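Local coordinates for SCARECROW-LIKE protein 7 (Oryza sativa Japonica Group, PDB 5HYZ) that probably acts as a GRAS-family transcription factor in rice development and abiotic stress resistance, binding DNA in vitro and forming homodimers, at residues 99-104 with 204-209; 224-229 with 316-321. All blocks are in the same frame, centred on the assembly; numbering follows the deposited sequence.

Contact 1 (99-104 with 204-209); sequences QAILEA and AVNFML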
ATOM      1  N   GLN A  99      -9.785   0.840  13.147  1.00 12.01           N
ATOM      2  CA  GLN A  99     -10.450  -0.356  13.618  1.00 13.18           C
ATOM      3  C   GLN A  99     -11.069  -0.112  14.987  1.00 12.06           C
ATOM      4  O   GLN A  99     -12.225  -0.534  15.254  1.00 12.17           O
ATOM      5  CB  GLN A  99      -9.419  -1.531  13.621  1.00 16.35           C
ATOM      6  CG  GLN A  99     -10.063  -2.881  13.901  1.00 23.31           C
ATOM      7  CD  GLN A  99     -11.038  -3.271  12.764  1.00 39.62           C
ATOM      8  OE1 GLN A  99     -10.781  -2.989  11.571  1.00 39.41           O
ATOM      9  NE2 GLN A  99     -12.177  -3.885  13.133  1.00 39.97           N
ATOM     10  N   ALA A 100     -10.328   0.590  15.849  1.00 13.73           N
ATOM     11  CA  ALA A 100     -10.895   0.935  17.184  1.00 13.95           C
ATOM     12  C   ALA A 100     -12.126   1.855  17.092  1.00 13.61           C
ATOM     13  O   ALA A 100     -13.103   1.655  17.825  1.00 10.81           O
ATOM     14  CB  ALA A 100      -9.863   1.600  18.045  1.00 14.37           C
ATOM     15  N   ILE A 101     -12.078   2.830  16.168  1.00  9.21           N
ATOM     16  CA  ILE A 101     -13.251   3.703  15.991  1.00 10.49           C
ATOM     17  C   ILE A 101     -14.464   2.896  15.493  1.00 12.07           C
ATOM     18  O   ILE A 101     -15.586   3.077  15.930  1.00 14.01           O
ATOM     19  CB  ILE A 101     -12.891   4.806  15.005  1.00  7.99           C
ATOM     20  CG1 ILE A 101     -11.817   5.697  15.673  1.00 11.92           C
ATOM     21  CG2 ILE A 101     -14.153   5.613  14.638  1.00 10.15           C
ATOM     22  CD1 ILE A 101     -11.109   6.731  14.678  1.00 12.88           C
ATOM     23  N   LEU A 102     -14.201   1.998  14.534  1.00 11.66           N
ATOM     24  CA  LEU A 102     -15.278   1.191  13.941  1.00 12.60           C
ATOM     25  C   LEU A 102     -15.956   0.367  14.988  1.00 16.65           C
ATOM     26  O   LEU A 102     -17.181   0.275  15.026  1.00 18.32           O
ATOM     27  CB  LEU A 102     -14.692   0.302  12.815  1.00 16.07           C
ATOM     28  CG  LEU A 102     -15.696  -0.483  11.974  1.00 32.61           C
ATOM     29  CD1 LEU A 102     -16.275   0.517  11.039  1.00 29.49           C
ATOM     30  CD2 LEU A 102     -15.043  -1.578  11.153  1.00 32.72           C
ATOM     31  N   GLU A 103     -15.157  -0.248  15.851  1.00 14.33           N
ATOM     32  CA  GLU A 103     -15.742  -1.065  16.880  1.00 19.36           C
ATOM     33  C   GLU A 103     -16.446  -0.264  17.965  1.00 19.16           C
ATOM     34  O   GLU A 103     -17.509  -0.669  18.438  1.00 20.10           O
ATOM     35  CB  GLU A 103     -14.667  -1.932  17.489  1.00 20.84           C
ATOM     36  CG  GLU A 103     -14.328  -2.989  16.403  1.00 20.88           C
ATOM     37  CD  GLU A 103     -13.153  -3.917  16.792  1.00 37.20           C
ATOM     38  OE1 GLU A 103     -12.667  -3.837  17.941  1.00 35.31           O
ATOM     39  OE2 GLU A 103     -12.697  -4.686  15.918  1.00 36.18           O
ATOM     40  N   ALA A 104     -15.871   0.870  18.341  1.00 13.37           N
ATOM     41  CA  ALA A 104     -16.513   1.695  19.390  1.00 13.36           C
ATOM     42  C   ALA A 104     -17.842   2.294  18.980  1.00 17.44           C
ATOM     43  O   ALA A 104     -18.681   2.614  19.822  1.00 15.24           O
ATOM     44  CB  ALA A 104     -15.550   2.824  19.834  1.00 14.47           C
ATOM     45  N   ALA A 204     -15.966  10.182  18.009  1.00 10.22           N
ATOM     46  CA  ALA A 204     -14.638   9.621  18.197  1.00 13.51           C
ATOM     47  C   ALA A 204     -13.630  10.730  18.025  1.00 12.19           C
ATOM     48  O   ALA A 204     -13.715  11.518  17.078  1.00 11.81           O
ATOM     49  CB  ALA A 204     -14.366   8.471  17.176  1.00 10.88           C
ATOM     50  N   VAL A 205     -12.654  10.778  18.909  1.00 11.50           N
ATOM     51  CA  VAL A 205     -11.608  11.789  18.835  1.00  8.94           C
ATOM     52  C   VAL A 205     -10.314  11.119  18.483  1.00 10.44           C
ATOM     53  O   VAL A 205      -9.975  10.101  19.080  1.00 12.69           O
ATOM     54  CB  VAL A 205     -11.437  12.552  20.195  1.00  9.35           C
ATOM     55  CG1 VAL A 205     -10.402  13.643  20.039  1.00 12.19           C
ATOM     56  CG2 VAL A 205     -12.763  13.232  20.491  1.00  8.87           C
ATOM     57  N   ASN A 206      -9.574  11.701  17.542  1.00  7.29           N
ATOM     58  CA  ASN A 206      -8.375  11.071  17.004  1.00  9.96           C
ATOM     59  C   ASN A 206      -7.147  12.001  17.225  1.00 10.31           C
ATOM     60  O   ASN A 206      -7.157  13.180  16.841  1.00 12.99           O
ATOM     61  CB  ASN A 206      -8.610  10.793  15.488  1.00  9.52           C
ATOM     62  CG  ASN A 206      -7.484  10.044  14.848  1.00 10.87           C
ATOM     63  OD1 ASN A 206      -7.389   8.814  15.053  1.00 12.44           O
ATOM     64  ND2 ASN A 206      -6.736  10.704  13.918  1.00  9.53           N
ATOM     65  N   PHE A 207      -6.108  11.497  17.885  1.00 10.04           N
ATOM     66  CA  PHE A 207      -4.851  12.206  18.012  1.00  8.60           C
ATOM     67  C   PHE A 207      -3.727  11.384  17.364  1.00 11.64           C
ATOM     68  O   PHE A 207      -3.092  10.572  18.046  1.00 10.93           O
ATOM     69  CB  PHE A 207      -4.477  12.370  19.467  1.00 10.09           C
ATOM     70  CG  PHE A 207      -5.388  13.303  20.247  1.00 12.22           C
ATOM     71  CD1 PHE A 207      -5.234  14.684  20.131  1.00 12.52           C
ATOM     72  CD2 PHE A 207      -6.389  12.787  21.095  1.00 12.39           C
ATOM     73  CE1 PHE A 207      -6.030  15.541  20.884  1.00 13.64           C
ATOM     74  CE2 PHE A 207      -7.203  13.649  21.856  1.00 11.85           C
ATOM     75  CZ  PHE A 207      -7.000  15.040  21.741  1.00 13.11           C
HETATM   76  N   MSE A 208      -3.455  11.582  16.092  1.00  8.76           N
HETATM   77  CA  MSE A 208      -2.406  10.743  15.464  1.00 10.19           C
HETATM   78  C   MSE A 208      -1.165  11.605  15.252  1.00 10.13           C
HETATM   79  O   MSE A 208      -1.155  12.598  14.465  1.00 11.85           O
HETATM   80  CB  MSE A 208      -2.823  10.133  14.094  1.00  6.88           C
HETATM   81  CG  MSE A 208      -4.114   9.393  14.165  1.00  8.71           C
HETATM   82 SE   MSE A 208      -3.337   7.554  14.847  1.00 41.37          SE
HETATM   83  CE  MSE A 208      -1.581   8.157  13.666  1.00  9.61           C
ATOM     84  N   LEU A 209      -0.106  11.281  15.990  1.00 10.07           N
ATOM     85  CA  LEU A 209       1.171  12.017  15.914  1.00 12.80           C
ATOM     86  C   LEU A 209       0.939  13.526  16.074  1.00 14.00           C
ATOM     87  O   LEU A 209       1.355  14.329  15.234  1.00 16.13           O
ATOM     88  CB  LEU A 209       1.877  11.712  14.599  1.00 16.49           C
ATOM     89  CG  LEU A 209       2.185  10.218  14.388  1.00 15.05           C
ATOM     90  CD1 LEU A 209       2.991   9.992  13.087  1.00 21.37           C
ATOM     91  CD2 LEU A 209       2.933   9.650  15.634  1.00 16.80           C
TER
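The amide oxygen OD1 of N206 is held by two hydrogen bonds, from OG1 of T238 and from NE2 of Q123, and the end of I101 comes up beside it, CD1 lying 4.3 Å from OD1. The other half of the amide is also used: ND2 bonds to OD1 of D115, the aspartate of the VHIID motif. With both ends of the amide engaged, the rotation of this buried group is fixed, and I101 meets it as an apolar neighbour. The main touch is made two residues earlier on the strand, on the same face, where the branched part of I101 sits over the methyl of A204. CG2 of I101 lies 3.8 Å from CB of A204, and CG1 of I101 is 4.1 Å from the same carbon. Both branches are brought there by a chi1 of -67°, which sets CG2 anti to the backbone N and CG1 beside it. This is the helix-on-sheet packing of the Rossmann-like GRAS domain: helix 89-104 covers one face of the parallel part of the mixed sheet at strand 202-208, which runs between strands 110-118 and 236-242. With only a methyl at A204, the CA atoms of A204 and I101 lie 6.5 Å apart. W124 of helix 122-132 touches both I101 and N206, extending the cover over this face.

Contact 2 (224-229 with 316-321); sequences RVLRLA and TLMEWC
This is an apolar helix-helix contact in which helix 220-231 packs against the C-terminal end of helix 311-320, joining the PFYRE region to the SAW region of the GRAS domain. It lies on the face of the central sheet that carries F207, and its main element is a single leucine, L226, set against C321 and the selenomethionine M318, whose selenium stands where methionine has sulfur. L226 points across toward the second helix, and its forked end meets the selenium of M318 with both methyls: SE of M318 is 3.7 Å from CD2 of L226 and 3.8 Å from CD1. The root of the same side chain is met by C321, whose SG lies 3.8 Å from CB of L226 and 3.9 Å from CD1. Sulfur thus lies along the base and one methyl of the leucine, while selenium meets both methyls.

M318 does not start out facing its partner. The turn at chi2 (-59°) brings the selenium round to the leucine, chi3 then setting only where CE goes, and the two side chains cross at about a right angle. C321 is the first residue to leave helical geometry, yet its N still bonds to the O of L317 over 3.0 Å, so the cysteine is held close under the last turn with its CB directed at helix 220-231. F323, just beyond, packs on M318, and at the outer side W320 makes a cation-pi contact with R223.

Because the meeting groups are methyls, methylenes, sulfur and selenium (sulfur again in the native methionine), the attraction should come mainly from dispersion and the exclusion of water, and its specificity from shape rather than from directional bonds.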
ATOM      1  N   ARG A 224      -5.375  20.672  28.662  1.00 18.88           N
ATOM      2  CA  ARG A 224      -6.512  21.465  28.226  1.00 23.10           C
ATOM      3  C   ARG A 224      -7.155  20.722  27.071  1.00 21.19           C
ATOM      4  O   ARG A 224      -8.395  20.611  27.041  1.00 17.00           O
ATOM      5  CB  ARG A 224      -6.116  22.907  27.801  1.00 21.09           C
ATOM      6  CG  ARG A 224      -7.326  23.829  27.432  1.00 24.20           C
ATOM      7  CD  ARG A 224      -6.902  25.255  27.047  1.00 31.99           C
ATOM      8  NE  ARG A 224      -8.054  26.153  26.815  1.00 33.78           N
ATOM      9  CZ  ARG A 224      -8.914  26.043  25.785  1.00 40.97           C
ATOM     10  NH1 ARG A 224      -8.782  25.072  24.838  1.00 26.73           N
ATOM     11  NH2 ARG A 224      -9.924  26.917  25.691  1.00 35.91           N
ATOM     12  N   VAL A 225      -6.334  20.186  26.134  1.00 16.57           N
ATOM     13  CA  VAL A 225      -6.993  19.538  24.994  1.00 15.28           C
ATOM     14  C   VAL A 225      -7.575  18.137  25.371  1.00 12.76           C
ATOM     15  O   VAL A 225      -8.592  17.747  24.818  1.00 14.03           O
ATOM     16  CB  VAL A 225      -6.046  19.432  23.745  1.00 19.19           C
ATOM     17  CG1 VAL A 225      -5.125  18.287  23.812  1.00 21.32           C
ATOM     18  CG2 VAL A 225      -6.891  19.191  22.454  1.00 19.25           C
ATOM     19  N   LEU A 226      -6.951  17.394  26.276  1.00 18.03           N
ATOM     20  CA  LEU A 226      -7.555  16.106  26.741  1.00 16.91           C
ATOM     21  C   LEU A 226      -8.851  16.355  27.490  1.00 19.74           C
ATOM     22  O   LEU A 226      -9.814  15.614  27.341  1.00 17.85           O
ATOM     23  CB  LEU A 226      -6.601  15.303  27.614  1.00 15.69           C
ATOM     24  CG  LEU A 226      -5.410  14.755  26.845  1.00 14.71           C
ATOM     25  CD1 LEU A 226      -4.446  13.991  27.768  1.00 23.16           C
ATOM     26  CD2 LEU A 226      -5.898  13.822  25.695  1.00 20.10           C
ATOM     27  N   ARG A 227      -8.920  17.432  28.282  1.00 19.66           N
ATOM     28  CA  ARG A 227     -10.208  17.769  28.906  1.00 19.87           C
ATOM     29  C   ARG A 227     -11.242  18.168  27.900  1.00 17.37           C
ATOM     30  O   ARG A 227     -12.417  17.826  28.014  1.00 21.38           O
ATOM     31  CB  ARG A 227     -10.010  18.911  29.943  1.00 25.28           C
ATOM     32  CG  ARG A 227      -9.283  18.391  31.195  1.00 31.94           C
ATOM     33  CD  ARG A 227      -9.023  19.614  32.108  1.00 37.68           C
ATOM     34  NE  ARG A 227      -8.548  19.236  33.432  1.00 31.56           N
ATOM     35  CZ  ARG A 227      -8.315  20.146  34.398  1.00 45.16           C
ATOM     36  NH1 ARG A 227      -8.490  21.462  34.141  1.00 32.40           N
ATOM     37  NH2 ARG A 227      -7.894  19.767  35.614  1.00 33.80           N
ATOM     38  N   LEU A 228     -10.807  18.884  26.884  1.00 18.02           N
ATOM     39  CA  LEU A 228     -11.690  19.264  25.826  1.00 15.40           C
ATOM     40  C   LEU A 228     -12.227  18.017  25.115  1.00 17.54           C
ATOM     41  O   LEU A 228     -13.403  17.897  24.857  1.00 13.98           O
ATOM     42  CB  LEU A 228     -10.940  20.174  24.870  1.00 17.20           C
ATOM     43  CG  LEU A 228     -11.617  20.657  23.632  1.00 19.55           C
ATOM     44  CD1 LEU A 228     -12.843  21.516  24.031  1.00 20.27           C
ATOM     45  CD2 LEU A 228     -10.645  21.520  22.821  1.00 19.41           C
ATOM     46  N   ALA A 229     -11.336  17.082  24.803  1.00 13.52           N
ATOM     47  CA  ALA A 229     -11.793  15.825  24.177  1.00 15.56           C
ATOM     48  C   ALA A 229     -12.823  15.069  25.058  1.00 13.67           C
ATOM     49  O   ALA A 229     -13.904  14.629  24.601  1.00 13.83           O
ATOM     50  CB  ALA A 229     -10.596  14.926  23.914  1.00 11.61           C
ATOM     51  N   THR A 316      -0.174   7.494  31.969  1.00 13.98           N
ATOM     52  CA  THR A 316      -0.350   8.291  33.211  1.00 11.32           C
ATOM     53  C   THR A 316      -1.173   9.540  32.900  1.00 14.75           C
ATOM     54  O   THR A 316      -2.108   9.906  33.624  1.00 15.22           O
ATOM     55  CB  THR A 316       0.975   8.680  33.811  1.00 15.98           C
ATOM     56  OG1 THR A 316       1.649   7.486  34.235  1.00 15.80           O
ATOM     57  CG2 THR A 316       0.790   9.606  35.087  1.00 16.39           C
ATOM     58  N   LEU A 317      -0.862  10.170  31.777  1.00 15.20           N
ATOM     59  CA  LEU A 317      -1.575  11.428  31.456  1.00 15.89           C
ATOM     60  C   LEU A 317      -3.046  11.184  31.111  1.00 12.88           C
ATOM     61  O   LEU A 317      -3.958  11.862  31.563  1.00 15.99           O
ATOM     62  CB  LEU A 317      -0.875  12.087  30.282  1.00 19.66           C
ATOM     63  CG  LEU A 317       0.323  12.939  30.558  1.00 31.35           C
ATOM     64  CD1 LEU A 317       1.088  13.116  29.246  1.00 35.72           C
ATOM     65  CD2 LEU A 317      -0.271  14.268  31.004  1.00 33.97           C
HETATM   66  N   MSE A 318      -3.301  10.152  30.315  1.00 14.59           N
HETATM   67  CA  MSE A 318      -4.679   9.848  29.928  1.00 13.57           C
HETATM   68  C   MSE A 318      -5.514   9.516  31.178  1.00 14.87           C
HETATM   69  O   MSE A 318      -6.627   9.960  31.297  1.00 15.70           O
HETATM   70  CB  MSE A 318      -4.744   8.641  28.957  1.00 14.07           C
HETATM   71  CG  MSE A 318      -4.014   8.826  27.633  1.00 14.50           C
HETATM   72 SE   MSE A 318      -4.774  10.408  26.629  1.00 29.47          SE
HETATM   73  CE  MSE A 318      -6.497   9.626  26.287  1.00 14.52           C
ATOM     74  N   GLU A 319      -4.944   8.733  32.108  1.00 12.90           N
ATOM     75  CA  GLU A 319      -5.708   8.325  33.292  1.00 13.33           C
ATOM     76  C   GLU A 319      -5.891   9.511  34.219  1.00 14.99           C
ATOM     77  O   GLU A 319      -6.909   9.657  34.886  1.00 16.93           O
ATOM     78  CB  GLU A 319      -4.993   7.196  34.015  1.00 14.73           C
ATOM     79  CG  GLU A 319      -5.058   5.907  33.085  1.00 14.53           C
ATOM     80  CD  GLU A 319      -4.514   4.632  33.718  1.00 23.58           C
ATOM     81  OE1 GLU A 319      -3.656   4.714  34.608  1.00 30.32           O
ATOM     82  OE2 GLU A 319      -4.888   3.548  33.218  1.00 28.37           O
ATOM     83  N   TRP A 320      -4.899  10.347  34.228  1.00 12.54           N
ATOM     84  CA  TRP A 320      -4.985  11.589  35.031  1.00 12.48           C
ATOM     85  C   TRP A 320      -6.162  12.447  34.532  1.00 19.31           C
ATOM     86  O   TRP A 320      -6.838  13.096  35.317  1.00 17.30           O
ATOM     87  CB  TRP A 320      -3.652  12.324  34.947  1.00 14.75           C
ATOM     88  CG  TRP A 320      -3.477  13.434  36.014  1.00 18.69           C
ATOM     89  CD1 TRP A 320      -4.398  13.821  36.943  1.00 22.72           C
ATOM     90  CD2 TRP A 320      -2.308  14.201  36.260  1.00 24.61           C
ATOM     91  NE1 TRP A 320      -3.886  14.831  37.729  1.00 24.68           N
ATOM     92  CE2 TRP A 320      -2.593  15.072  37.334  1.00 23.74           C
ATOM     93  CE3 TRP A 320      -1.026  14.229  35.680  1.00 23.78           C
ATOM     94  CZ2 TRP A 320      -1.649  15.986  37.841  1.00 29.51           C
ATOM     95  CZ3 TRP A 320      -0.090  15.126  36.170  1.00 31.69           C
ATOM     96  CH2 TRP A 320      -0.407  16.003  37.243  1.00 34.41           C
ATOM     97  N   CYS A 321      -6.451  12.387  33.222  1.00 18.08           N
ATOM     98  CA  CYS A 321      -7.520  13.171  32.634  1.00 17.32           C
ATOM     99  C   CYS A 321      -8.821  12.410  32.606  1.00 18.07           C
ATOM    100  O   CYS A 321      -9.791  12.865  32.034  1.00 24.16           O
ATOM    101  CB  CYS A 321      -7.096  13.651  31.218  1.00 18.59           C
ATOM    102  SG  CYS A 321      -5.740  14.869  31.328  1.00 23.65           S
TER

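Contact 1 and contact 2 lie on the two faces of strand 202-208, their centres 16 Å apart, and the strand joins them directly. Its side chains alternate: A204 and N206 belong to contact 1, whereas V205 and F207 turn to helix 220-231, the next helix along the chain. There CE2 of F207 is 4.1 Å from CD2 of L226, the leucine at the heart of contact 2, and CG1 of V205 is 4.1 Å from CB of A229. Helix 89-104 thus lies on one face, with helices 220-231 and 311-320 side by side on the other. Neither contact touches the second chain of the homodimer; both are internal to the GRAS domain, contact 2 nearer its surface.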